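Local coordinates for protein F420-reducing hydrogenase, subunit beta (PDB 4OMF) that probably passes electrons from hydrogen oxidation to coenzyme F420, as the FAD- and iron-sulfur-carrying beta subunit of an F420-reducing hydrogenase, at residues M60-S64 with Q91-E95; L85-R90 with R120-I126; K96-I102 with I126-I132; T106-R110 with E201-V205. All coordinates share one frame; numbering follows the deposited sequence. Where two conformers were deposited one is given.

Contact 1. Residues M60-S64 with Q91-E95; sequences MVAMS and QYGIE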
# COMPACT_ATOMS: atom_id res chain seq x y z
N MET C 60 -10.30 23.10 -11.51
CA MET C 60 -11.17 23.76 -10.55
C MET C 60 -12.58 23.84 -11.13
O MET C 60 -12.77 23.78 -12.35
CB MET C 60 -10.63 25.15 -10.21
CG MET C 60 -10.63 26.14 -11.38
SD MET C 60 -12.20 27.02 -11.57
CE MET C 60 -12.36 27.80 -9.97
N VAL C 61 -13.57 23.98 -10.25
CA VAL C 61 -14.97 24.04 -10.70
C VAL C 61 -15.39 25.50 -10.79
O VAL C 61 -15.48 26.17 -9.77
CB VAL C 61 -15.92 23.28 -9.72
CG1 VAL C 61 -17.37 23.35 -10.19
CG2 VAL C 61 -15.47 21.84 -9.55
N ALA C 62 -15.61 26.00 -12.00
CA ALA C 62 -15.98 27.40 -12.17
C ALA C 62 -17.49 27.50 -12.18
O ALA C 62 -18.15 26.74 -12.88
CB ALA C 62 -15.39 27.97 -13.49
N MET C 63 -18.03 28.45 -11.43
CA MET C 63 -19.48 28.62 -11.36
C MET C 63 -19.90 30.06 -11.67
O MET C 63 -21.04 30.46 -11.43
CB MET C 63 -19.98 28.18 -9.98
CG MET C 63 -19.85 26.69 -9.81
SD MET C 63 -20.56 25.97 -8.33
CE MET C 63 -22.32 26.34 -8.46
N SER C 64 -18.96 30.84 -12.22
CA SER C 64 -19.24 32.19 -12.71
C SER C 64 -18.43 32.48 -13.98
O SER C 64 -17.44 31.80 -14.26
CB SER C 64 -18.92 33.24 -11.64
OG SER C 64 -17.52 33.33 -11.43
N GLN C 91 -20.40 17.93 -3.58
CA GLN C 91 -20.57 19.10 -2.72
C GLN C 91 -20.88 20.38 -3.49
O GLN C 91 -21.49 21.29 -2.93
CB GLN C 91 -19.34 19.33 -1.82
CG GLN C 91 -19.22 18.31 -0.68
CD GLN C 91 -18.55 17.01 -1.09
OE1 GLN C 91 -18.13 16.82 -2.23
NE2 GLN C 91 -18.46 16.09 -0.14
N TYR C 92 -20.46 20.50 -4.74
CA TYR C 92 -20.80 21.73 -5.48
C TYR C 92 -22.27 21.75 -5.91
O TYR C 92 -22.82 22.81 -6.25
CB TYR C 92 -19.90 21.93 -6.70
CG TYR C 92 -18.50 22.39 -6.35
CD1 TYR C 92 -18.18 23.74 -6.35
CD2 TYR C 92 -17.51 21.47 -6.02
CE1 TYR C 92 -16.89 24.17 -6.03
CE2 TYR C 92 -16.22 21.90 -5.71
CZ TYR C 92 -15.92 23.25 -5.71
OH TYR C 92 -14.65 23.65 -5.40
N GLY C 93 -22.91 20.58 -5.89
CA GLY C 93 -24.36 20.49 -6.10
C GLY C 93 -24.82 20.52 -7.56
O GLY C 93 -26.02 20.63 -7.84
N ILE C 94 -23.87 20.44 -8.50
CA ILE C 94 -24.16 20.65 -9.92
C ILE C 94 -24.83 19.43 -10.55
O ILE C 94 -24.37 18.30 -10.37
CB ILE C 94 -22.86 21.00 -10.68
CG1 ILE C 94 -22.32 22.35 -10.22
CG2 ILE C 94 -23.05 20.92 -12.22
CD1 ILE C 94 -20.80 22.51 -10.53
N GLU C 95 -25.93 19.65 -11.27
CA GLU C 95 -26.60 18.56 -11.97
C GLU C 95 -26.51 18.69 -13.49
O GLU C 95 -26.89 17.77 -14.23
CB GLU C 95 -28.07 18.47 -11.55
CG GLU C 95 -28.17 17.89 -10.13
CD GLU C 95 -29.60 17.82 -9.59
OE1 GLU C 95 -30.48 18.55 -10.10
OE2 GLU C 95 -29.81 17.04 -8.63
O HOH W 1 -12.90 24.08 -7.51

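Contact 2. Residues L85-R90 with R120-I126; sequences LKKAVR and RFLADKI. With KEN (N,N-dimethylmethanamine), chain P.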
# COMPACT_ATOMS: atom_id res chain seq x y z
N LEU C 85 -14.49 16.19 -11.81
CA LEU C 85 -15.87 15.99 -12.27
C LEU C 85 -16.78 15.43 -11.18
O LEU C 85 -17.93 15.83 -11.08
CB LEU C 85 -15.90 15.06 -13.50
CG LEU C 85 -15.25 15.62 -14.76
CD1 LEU C 85 -15.36 14.57 -15.87
CD2 LEU C 85 -15.86 16.94 -15.23
N LYS C 86 -16.29 14.50 -10.35
CA LYS C 86 -17.23 13.98 -9.35
C LYS C 86 -17.43 14.96 -8.20
O LYS C 86 -18.56 15.11 -7.75
CB LYS C 86 -16.82 12.61 -8.79
CG LYS C 86 -18.02 12.00 -7.96
CD LYS C 86 -17.60 10.88 -7.04
CE LYS C 86 -17.17 9.68 -7.84
NZ LYS C 86 -16.38 8.73 -6.99
N LYS C 87 -16.38 15.62 -7.72
CA LYS C 87 -16.56 16.67 -6.71
C LYS C 87 -17.63 17.68 -7.19
O LYS C 87 -18.45 18.19 -6.41
CB LYS C 87 -15.24 17.38 -6.42
CG LYS C 87 -15.33 18.40 -5.28
CD LYS C 87 -15.19 17.72 -3.92
CE LYS C 87 -15.48 18.67 -2.74
NZ LYS C 87 -14.79 19.98 -2.86
N ALA C 88 -17.60 17.98 -8.48
CA ALA C 88 -18.49 18.99 -9.03
C ALA C 88 -19.95 18.60 -8.87
O ALA C 88 -20.79 19.46 -8.63
CB ALA C 88 -18.15 19.24 -10.51
N VAL C 89 -20.26 17.30 -8.90
CA VAL C 89 -21.66 16.89 -8.78
C VAL C 89 -22.00 16.45 -7.34
O VAL C 89 -23.16 16.13 -7.04
CB VAL C 89 -22.01 15.78 -9.78
CG1 VAL C 89 -21.82 16.27 -11.24
CG2 VAL C 89 -21.20 14.50 -9.51
N ARG C 90 -21.01 16.45 -6.45
CA ARG C 90 -21.30 16.17 -5.05
C ARG C 90 -21.44 17.49 -4.29
O ARG C 90 -22.49 18.12 -4.36
CB ARG C 90 -20.25 15.25 -4.44
CG ARG C 90 -20.15 13.91 -5.21
CD ARG C 90 -21.39 13.03 -5.04
NE ARG C 90 -21.04 11.64 -5.34
CZ ARG C 90 -21.43 10.98 -6.42
NH1 ARG C 90 -22.23 11.55 -7.32
NH2 ARG C 90 -21.04 9.73 -6.60
N ARG C 120 -21.00 6.64 -9.56
CA ARG C 120 -22.43 6.78 -9.26
C ARG C 120 -22.95 8.19 -9.58
O ARG C 120 -22.39 9.14 -9.10
CB ARG C 120 -22.64 6.47 -7.76
CG ARG C 120 -24.01 6.78 -7.17
CD ARG C 120 -23.91 6.58 -5.64
NE ARG C 120 -25.06 7.17 -4.94
CZ ARG C 120 -26.07 6.49 -4.41
NH1 ARG C 120 -26.10 5.16 -4.45
NH2 ARG C 120 -27.06 7.15 -3.82
N PHE C 121 -24.01 8.28 -10.38
CA PHE C 121 -24.73 9.54 -10.65
C PHE C 121 -23.81 10.70 -11.07
O PHE C 121 -23.84 11.80 -10.49
CB PHE C 121 -25.55 9.95 -9.42
CG PHE C 121 -26.57 8.91 -8.98
CD1 PHE C 121 -27.11 8.01 -9.88
CD2 PHE C 121 -26.99 8.85 -7.66
CE1 PHE C 121 -28.06 7.06 -9.48
CE2 PHE C 121 -27.94 7.90 -7.25
CZ PHE C 121 -28.47 7.01 -8.17
N LEU C 122 -22.99 10.43 -12.09
CA LEU C 122 -22.22 11.47 -12.75
C LEU C 122 -22.47 11.48 -14.25
O LEU C 122 -22.65 12.55 -14.84
CB LEU C 122 -20.73 11.31 -12.46
CG LEU C 122 -19.82 12.16 -13.37
CD1 LEU C 122 -20.14 13.67 -13.18
CD2 LEU C 122 -18.39 11.89 -13.05
N ALA C 123 -22.53 10.30 -14.87
CA ALA C 123 -22.50 10.20 -16.33
C ALA C 123 -23.54 11.06 -17.04
O ALA C 123 -23.23 11.77 -18.00
CB ALA C 123 -22.66 8.75 -16.74
N ASP C 124 -24.78 11.04 -16.56
CA ASP C 124 -25.83 11.77 -17.25
C ASP C 124 -25.84 13.27 -16.92
O ASP C 124 -26.58 14.04 -17.53
CB ASP C 124 -27.19 11.15 -16.91
CG ASP C 124 -27.28 9.70 -17.34
OD1 ASP C 124 -26.84 9.40 -18.48
OD2 ASP C 124 -27.75 8.86 -16.55
N LYS C 125 -25.00 13.68 -15.98
CA LYS C 125 -24.93 15.10 -15.62
C LYS C 125 -24.02 15.92 -16.51
O LYS C 125 -24.06 17.15 -16.47
CB LYS C 125 -24.48 15.22 -14.15
CG LYS C 125 -25.60 14.77 -13.22
CD LYS C 125 -25.15 14.60 -11.79
CE LYS C 125 -26.26 13.93 -10.94
NZ LYS C 125 -25.77 13.76 -9.54
N ILE C 126 -23.20 15.25 -17.31
CA ILE C 126 -22.34 15.97 -18.23
C ILE C 126 -23.18 16.44 -19.42
O ILE C 126 -23.73 15.61 -20.16
CB ILE C 126 -21.16 15.10 -18.68
CG1 ILE C 126 -20.37 14.66 -17.44
CG2 ILE C 126 -20.27 15.84 -19.67
CD1 ILE C 126 -19.16 13.87 -17.76
CA1 KEN P . -23.48 14.65 -25.19
CB1 KEN P . -23.30 13.39 -23.03
CC1 KEN P . -21.75 15.26 -23.44
NE1 KEN P . -23.14 14.73 -23.70
O HOH W 2 -18.97 7.09 -7.42
O HOH W 3 -25.38 16.45 -8.67

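Contact 3. Residues K96-I102 with I126-I132; sequences KLGTVAI and IKLLVGI. With FAD (flavin-adenine dinucleotide), chain R; KEN (N,N-dimethylmethanamine), chain P.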
# COMPACT_ATOMS: atom_id res chain seq x y z
N LYS C 96 -25.98 19.82 -13.93
CA LYS C 96 -25.73 20.10 -15.36
C LYS C 96 -24.31 20.61 -15.52
O LYS C 96 -24.03 21.78 -15.27
CB LYS C 96 -26.71 21.14 -15.90
CG LYS C 96 -28.18 20.70 -15.99
CD LYS C 96 -29.10 21.95 -16.07
CE LYS C 96 -30.42 21.65 -16.74
NZ LYS C 96 -31.11 20.49 -16.09
N LEU C 97 -23.41 19.73 -15.94
CA LEU C 97 -22.00 20.02 -15.87
C LEU C 97 -21.37 20.24 -17.24
O LEU C 97 -21.67 19.50 -18.20
CB LEU C 97 -21.27 18.88 -15.14
CG LEU C 97 -19.78 19.07 -14.85
CD1 LEU C 97 -19.56 20.32 -14.01
CD2 LEU C 97 -19.22 17.84 -14.13
N GLY C 98 -20.47 21.21 -17.33
CA GLY C 98 -19.64 21.38 -18.51
C GLY C 98 -18.18 21.08 -18.19
O GLY C 98 -17.78 21.06 -17.03
N THR C 99 -17.37 20.83 -19.23
CA THR C 99 -15.94 20.75 -18.98
C THR C 99 -15.17 20.98 -20.26
O THR C 99 -15.74 20.89 -21.35
CB THR C 99 -15.52 19.38 -18.36
OG1 THR C 99 -14.15 19.46 -17.92
CG2 THR C 99 -15.68 18.26 -19.38
N VAL C 100 -13.89 21.28 -20.13
CA VAL C 100 -13.00 21.33 -21.27
C VAL C 100 -11.99 20.21 -21.09
O VAL C 100 -11.57 19.93 -19.95
CB VAL C 100 -12.31 22.71 -21.40
CG1 VAL C 100 -11.62 23.08 -20.10
CG2 VAL C 100 -11.34 22.74 -22.60
N ALA C 101 -11.63 19.56 -22.20
CA ALA C 101 -10.77 18.37 -22.13
C ALA C 101 -9.94 18.22 -23.41
O ALA C 101 -10.45 18.41 -24.49
CB ALA C 101 -11.63 17.12 -21.91
N ILE C 102 -8.67 17.87 -23.25
CA ILE C 102 -7.86 17.41 -24.38
C ILE C 102 -8.32 15.98 -24.75
O ILE C 102 -9.11 15.39 -24.02
CB ILE C 102 -6.35 17.48 -24.03
CG1 ILE C 102 -6.05 16.72 -22.73
CG2 ILE C 102 -5.92 18.96 -23.91
CD1 ILE C 102 -4.53 16.65 -22.40
N ILE C 126 -23.20 15.25 -17.31
CA ILE C 126 -22.34 15.97 -18.23
C ILE C 126 -23.18 16.44 -19.42
O ILE C 126 -23.73 15.61 -20.16
CB ILE C 126 -21.16 15.10 -18.68
CG1 ILE C 126 -20.37 14.66 -17.44
CG2 ILE C 126 -20.27 15.84 -19.67
CD1 ILE C 126 -19.16 13.87 -17.76
N LYS C 127 -23.32 17.75 -19.58
CA LYS C 127 -24.20 18.29 -20.63
C LYS C 127 -23.43 18.92 -21.79
O LYS C 127 -23.95 19.08 -22.89
CB LYS C 127 -25.17 19.32 -20.05
CG LYS C 127 -26.04 18.79 -18.91
CD LYS C 127 -26.91 17.60 -19.34
CE LYS C 127 -27.70 17.03 -18.16
NZ LYS C 127 -28.48 15.83 -18.58
N LEU C 128 -22.18 19.30 -21.54
CA LEU C 128 -21.36 19.90 -22.60
C LEU C 128 -19.91 19.56 -22.39
O LEU C 128 -19.29 19.97 -21.40
CB LEU C 128 -21.54 21.40 -22.63
CG LEU C 128 -20.66 22.21 -23.59
CD1 LEU C 128 -20.96 21.84 -25.03
CD2 LEU C 128 -20.90 23.66 -23.34
N LEU C 129 -19.36 18.80 -23.32
CA LEU C 129 -17.95 18.43 -23.25
C LEU C 129 -17.24 19.11 -24.40
O LEU C 129 -17.38 18.70 -25.54
CB LEU C 129 -17.78 16.91 -23.31
CG LEU C 129 -16.49 16.21 -22.84
CD1 LEU C 129 -16.58 14.70 -23.09
CD2 LEU C 129 -15.26 16.78 -23.51
N VAL C 130 -16.47 20.16 -24.10
CA VAL C 130 -15.74 20.87 -25.15
C VAL C 130 -14.34 20.27 -25.27
O VAL C 130 -13.58 20.27 -24.32
CB VAL C 130 -15.63 22.40 -24.89
CG1 VAL C 130 -14.98 23.10 -26.10
CG2 VAL C 130 -17.01 23.02 -24.62
N GLY C 131 -13.98 19.78 -26.45
CA GLY C 131 -12.67 19.18 -26.63
C GLY C 131 -11.72 20.20 -27.23
O GLY C 131 -12.15 21.03 -28.02
N ILE C 132 -10.45 20.17 -26.84
CA ILE C 132 -9.47 21.02 -27.51
C ILE C 132 -8.41 20.15 -28.16
O ILE C 132 -8.12 19.07 -27.66
CB ILE C 132 -8.84 22.06 -26.56
CG1 ILE C 132 -8.31 21.41 -25.28
CG2 ILE C 132 -9.88 23.14 -26.19
CD1 ILE C 132 -7.63 22.42 -24.33
PA FAD R . -9.81 29.94 -24.12
O1A FAD R . -8.42 30.51 -24.13
O2A FAD R . -11.05 30.79 -24.05
O5B FAD R . -9.89 28.91 -22.90
C5B FAD R . -8.89 27.89 -22.89
C4B FAD R . -9.44 26.72 -22.06
O4B FAD R . -8.49 25.65 -22.08
C3B FAD R . -9.63 27.15 -20.61
O3B FAD R . -10.93 26.78 -20.12
C2B FAD R . -8.56 26.36 -19.87
O2B FAD R . -9.02 25.98 -18.57
C1B FAD R . -8.32 25.16 -20.76
N9A FAD R . -6.95 24.65 -20.58
C8A FAD R . -5.83 25.38 -20.68
N7A FAD R . -4.73 24.61 -20.47
C5A FAD R . -5.19 23.35 -20.23
C6A FAD R . -4.57 22.05 -19.90
N6A FAD R . -3.22 21.92 -19.78
N1A FAD R . -5.39 21.00 -19.74
C2A FAD R . -6.73 21.11 -19.82
N3A FAD R . -7.38 22.27 -20.10
C4A FAD R . -6.65 23.39 -20.31
N1 FAD R . -4.46 23.53 -30.37
C2 FAD R . -4.24 23.08 -31.67
O2 FAD R . -4.77 23.69 -32.62
N3 FAD R . -3.40 21.99 -31.87
C4 FAD R . -2.82 21.33 -30.80
O4 FAD R . -2.11 20.33 -31.02
C4X FAD R . -2.51 22.14 -29.65
N5 FAD R . -1.78 21.43 -28.56
C5X FAD R . -2.46 21.57 -27.26
C6 FAD R . -1.84 20.87 -26.21
C7 FAD R . -2.26 21.08 -24.89
C7M FAD R . -1.61 20.32 -23.74
C8 FAD R . -3.27 22.01 -24.66
C8M FAD R . -3.80 22.34 -23.28
C9 FAD R . -3.88 22.73 -25.71
C9A FAD R . -3.41 22.58 -27.02
N10 FAD R . -4.08 23.22 -28.09
C10 FAD R . -3.59 23.13 -29.38
C1' FAD R . -5.36 23.95 -27.93
C2' FAD R . -5.21 25.43 -27.74
O2' FAD R . -3.97 25.84 -27.36
C3' FAD R . -6.27 25.99 -27.13
O3' FAD R . -6.35 25.70 -25.81
C4' FAD R . -7.60 25.94 -27.86
O4' FAD R . -7.49 26.46 -29.21
C5' FAD R . -8.68 26.69 -27.09
O5' FAD R . -8.50 28.09 -27.24
P FAD R . -9.69 29.12 -26.93
O1P FAD R . -10.91 28.61 -27.67
O2P FAD R . -9.22 30.52 -27.21
O3P FAD R . -9.94 28.89 -25.34
CA1 KEN P . -23.48 14.65 -25.19
CB1 KEN P . -23.30 13.39 -23.03
CC1 KEN P . -21.75 15.26 -23.44
NE1 KEN P . -23.14 14.73 -23.70

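Contact 4. Residues T106-R110 with E201-V205; sequences TMGIR and ELADV. With KEN (N,N-dimethylmethanamine), chain P.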
# COMPACT_ATOMS: atom_id res chain seq x y z
N THR C 106 -10.94 13.44 -22.73
CA THR C 106 -12.25 13.16 -23.31
C THR C 106 -12.48 11.64 -23.31
O THR C 106 -13.59 11.18 -23.08
CB THR C 106 -12.34 13.75 -24.73
OG1 THR C 106 -12.14 15.17 -24.66
CG2 THR C 106 -13.68 13.48 -25.37
N MET C 107 -11.43 10.86 -23.56
CA MET C 107 -11.58 9.40 -23.58
C MET C 107 -11.92 8.81 -22.21
O MET C 107 -12.79 7.94 -22.10
CB MET C 107 -10.30 8.76 -24.11
CG MET C 107 -10.06 9.12 -25.55
SD MET C 107 -8.47 8.50 -26.14
CE MET C 107 -8.06 9.73 -27.34
N GLY C 108 -11.25 9.26 -21.17
CA GLY C 108 -11.58 8.81 -19.84
C GLY C 108 -13.01 9.15 -19.48
O GLY C 108 -13.70 8.33 -18.87
N ILE C 109 -13.46 10.35 -19.85
CA ILE C 109 -14.84 10.76 -19.57
C ILE C 109 -15.87 9.90 -20.33
O ILE C 109 -16.86 9.47 -19.75
CB ILE C 109 -15.06 12.27 -19.93
CG1 ILE C 109 -14.19 13.16 -19.02
CG2 ILE C 109 -16.55 12.66 -19.88
CD1 ILE C 109 -14.09 14.60 -19.49
N ARG C 110 -15.65 9.67 -21.62
CA ARG C 110 -16.62 8.93 -22.43
C ARG C 110 -16.62 7.46 -21.99
O ARG C 110 -17.67 6.80 -21.99
CB ARG C 110 -16.29 9.04 -23.93
CG ARG C 110 -16.44 10.44 -24.53
CD ARG C 110 -17.78 11.09 -24.20
NE ARG C 110 -18.06 12.20 -25.11
CZ ARG C 110 -19.04 13.08 -24.92
NH1 ARG C 110 -19.22 14.06 -25.79
NH2 ARG C 110 -19.82 12.99 -23.85
N GLU C 201 -11.89 13.74 -31.11
CA GLU C 201 -12.96 13.17 -31.91
C GLU C 201 -14.22 12.79 -31.14
O GLU C 201 -15.27 12.63 -31.75
CB GLU C 201 -12.44 11.93 -32.65
CG GLU C 201 -11.31 12.27 -33.63
CD GLU C 201 -10.66 11.04 -34.25
OE1 GLU C 201 -11.35 10.00 -34.37
OE2 GLU C 201 -9.46 11.12 -34.62
N LEU C 202 -14.13 12.64 -29.82
CA LEU C 202 -15.29 12.18 -29.07
C LEU C 202 -15.99 13.30 -28.29
O LEU C 202 -16.93 13.05 -27.53
CB LEU C 202 -14.88 11.04 -28.11
CG LEU C 202 -14.32 9.80 -28.84
CD1 LEU C 202 -13.85 8.70 -27.88
CD2 LEU C 202 -15.33 9.25 -29.81
N ALA C 203 -15.52 14.54 -28.46
CA ALA C 203 -16.11 15.66 -27.73
C ALA C 203 -17.44 16.07 -28.34
O ALA C 203 -17.74 15.71 -29.49
CB ALA C 203 -15.15 16.86 -27.72
N ASP C 204 -18.24 16.84 -27.61
CA ASP C 204 -19.46 17.39 -28.20
C ASP C 204 -19.15 18.40 -29.31
O ASP C 204 -19.79 18.40 -30.36
CB ASP C 204 -20.30 18.07 -27.15
CG ASP C 204 -20.91 17.09 -26.17
OD1 ASP C 204 -21.41 16.03 -26.62
OD2 ASP C 204 -20.91 17.39 -24.97
N VAL C 205 -18.21 19.31 -29.01
CA VAL C 205 -17.68 20.33 -29.93
C VAL C 205 -16.19 20.31 -29.71
O VAL C 205 -15.76 20.26 -28.55
CB VAL C 205 -18.18 21.76 -29.62
CG1 VAL C 205 -17.86 22.70 -30.76
CG2 VAL C 205 -19.62 21.78 -29.28
CA1 KEN P . -23.48 14.65 -25.19
CB1 KEN P . -23.30 13.39 -23.03
CC1 KEN P . -21.75 15.26 -23.44
NE1 KEN P . -23.14 14.73 -23.70

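Contact 1. Residues M60-S64 with Q91-E95
The nearest CA atoms of segments 60-64 and 91-95, those of V61 and Y92, are 8.2 Å apart, so the contact is made by side chains. V61 lies on the Y92 ring: its CB stands 3.9 Å from the ring centroid and only 11° off the ring normal, a CH-pi contact centred on the face. The two methyls then divide the work. CG2 spreads over the ring near CE2, while CG1, held anti to the backbone N (chi1 180°), meets I94 tip to tip, 3.5 Å from its CD1. M63 uses the ring differently. Its SD sits at the edge, 3.8 Å from Y92 CD1, in a Met-aromatic contact made 77° off the normal, and also borders I94 CD1. The pairing joins the end of strand 56-62, an outermost strand of the mixed sheet within this chain, to the loop running from helix 85-89 to strand 97-101. At the far end of the ring a water bridges Y92 OH and V61 N, accepting from that N at 2.8 Å. With an alanine in place of Y92, V61 would probably lose the ring it lies on, M63 SD its aromatic edge and the water one of its partners. Around this cluster A88 of helix 85-89 also touches V61, and an apolar side chain of another protein chain packs on M63.

Contact 2. Residues L85-R90 with R120-I126
Helix 85-89 packs against the loop that leads into strand 126-132, and the meeting is apolar at one end and polar at the other. L122 and V89 form the apolar part, their side chains crossing at about a right angle with L122 CD1 3.7 Å from V89 CG1. The other L122 methyl, CD2, faces L85 CB, and L85 CD1 in turn approaches I126 CD1. K125 adds its aliphatic stem: the chain, extended beyond CG, passes V89 with CD 3.8 Å from CG1, and its NZ finishes on F121 O at 2.9 Å. The same NZ donates a hydrogen bond to a water that in turn donates to V89 O, so the ammonium is linked to helix 85-89 through that water.

R90 supplies the polar end. Its chain bends at chi2 (-68°), which lays the guanidinium over K86 CG and turns NH1 and NH2 end-on toward a single acceptor, R120 O, at 3.0 and 2.9 Å. The oxygen lies within 1° of the guanidinium plane, and both nitrogens reach it from the same face of its carbonyl. A leucine at R90 would probably leave R120 O without both donors, and an acidic side chain of another protein chain without one salt-bridge partner. R90 NE also bonds to the backbone of that other chain, and R120 NE and NH2 each meet acidic side chains of other chains. The polar end thus lies at a subunit interface, while the loop enters strand 126-132 of the beta-alpha-beta unit, whose residue I126 lines the N,N-dimethylmethanamine pocket.

Contact 3. Residues K96-I102 with I126-I132
Strands 97-101 and 126-132 are parallel neighbours, the two strands of a beta-alpha-beta crossover whose connecting helix is 103-114. Their ladder is built from backbone bonds that alternate in direction: T99 N donates to L128 O at 3.0 Å, T99 O accepts from V130 N, A101 N returns to V130 O, and A101 O receives I132 N. A beta bulge interrupts the start. There L97 O takes a nearly straight bond from K127 N at 2.8 Å and a weak one from L128 N, so the register moves by one residue between L97 and G98.

On the face carrying T99, A101 and L129, the T99 and L129 side chains run side by side in the same direction, and L129 CD2 comes 4.0 Å from A101 CB. From the face carrying V100, its CG2 meets I132 CG2 at 3.9 Å, and both residues line the FAD pocket: V100 CG1 approaches the ribose oxygen O3B, I132 CD1 the ribityl oxygen O3'.

Farther out, T99 OG1 is held by V46 O of the adjacent strand, helix 103-114 covers the L129 face through T106, I109 and R110, and helix 28-39 covers the V100 face through V29. I102, which touches the iron-sulfur cluster, lies at the N-cap position of helix 103-114. Its CG1 stands between the backbone N and carbonyl carbon (chi1 54°), leaving CG2 to rest 3.7 Å from I132 CG1.

Contact 4. Residues T106-R110 with E201-V205
L202 O is gripped by two nitrogens of R110, NE at 2.8 Å and NH1 at 3.0 Å, and a bend at chi2 (-50°) helps bring this pair side-on to it. The oxygen lies within 1° of the guanidinium plane; NH1 approaches in the carbonyl plane, NE tilted 25° from it. R110 CG lies 4.0 Å from L202 CB, the two side chains sliding past each other in opposite directions. R110 NH1 also makes a weak salt bridge to D204 OD1, whose exact place is doubtful, with the carboxylate plane steeply turned against the guanidinium. Here helix 103-114 of the beta-alpha-beta crossover meets the loop entering strand 205-208, and R110 and D204 both line the pocket of the bound N,N-dimethylmethanamine. D204 OD2 also accepts from L129 N, which ties this loop to the neighbouring strand. Q113 OE1 takes a bond from R110 NH2 and so helps to fix the guanidinium's rotation. T106, one turn earlier on the helix, was modelled in two conformers, so its contacts are less certain: in one of them CG2 packs on L202 CB and abuts A203 N, and OG1 bonds to I102 O, at the N-cap of the helix.

In the fold
From the N terminus, contact 1 closes a loop from strand 56-62 to the loop after helix 85-89. Contact 2 opens inside that span, at 85-90, and ends beyond it, so the two cross; they touch where I94 N reaches A88 O. Contact 3 begins just after contact 1 ends and crosses contact 2, sharing I126 with it and joining it through K125 O and L97 N. Contact 4 starts on the helix between the strands of contact 3 and crosses both it and contact 2, reaching on to 201-205, where V205 O meets G131 N. Together they tie one edge of the mixed sheet, its central parallel strands and the helices beside them.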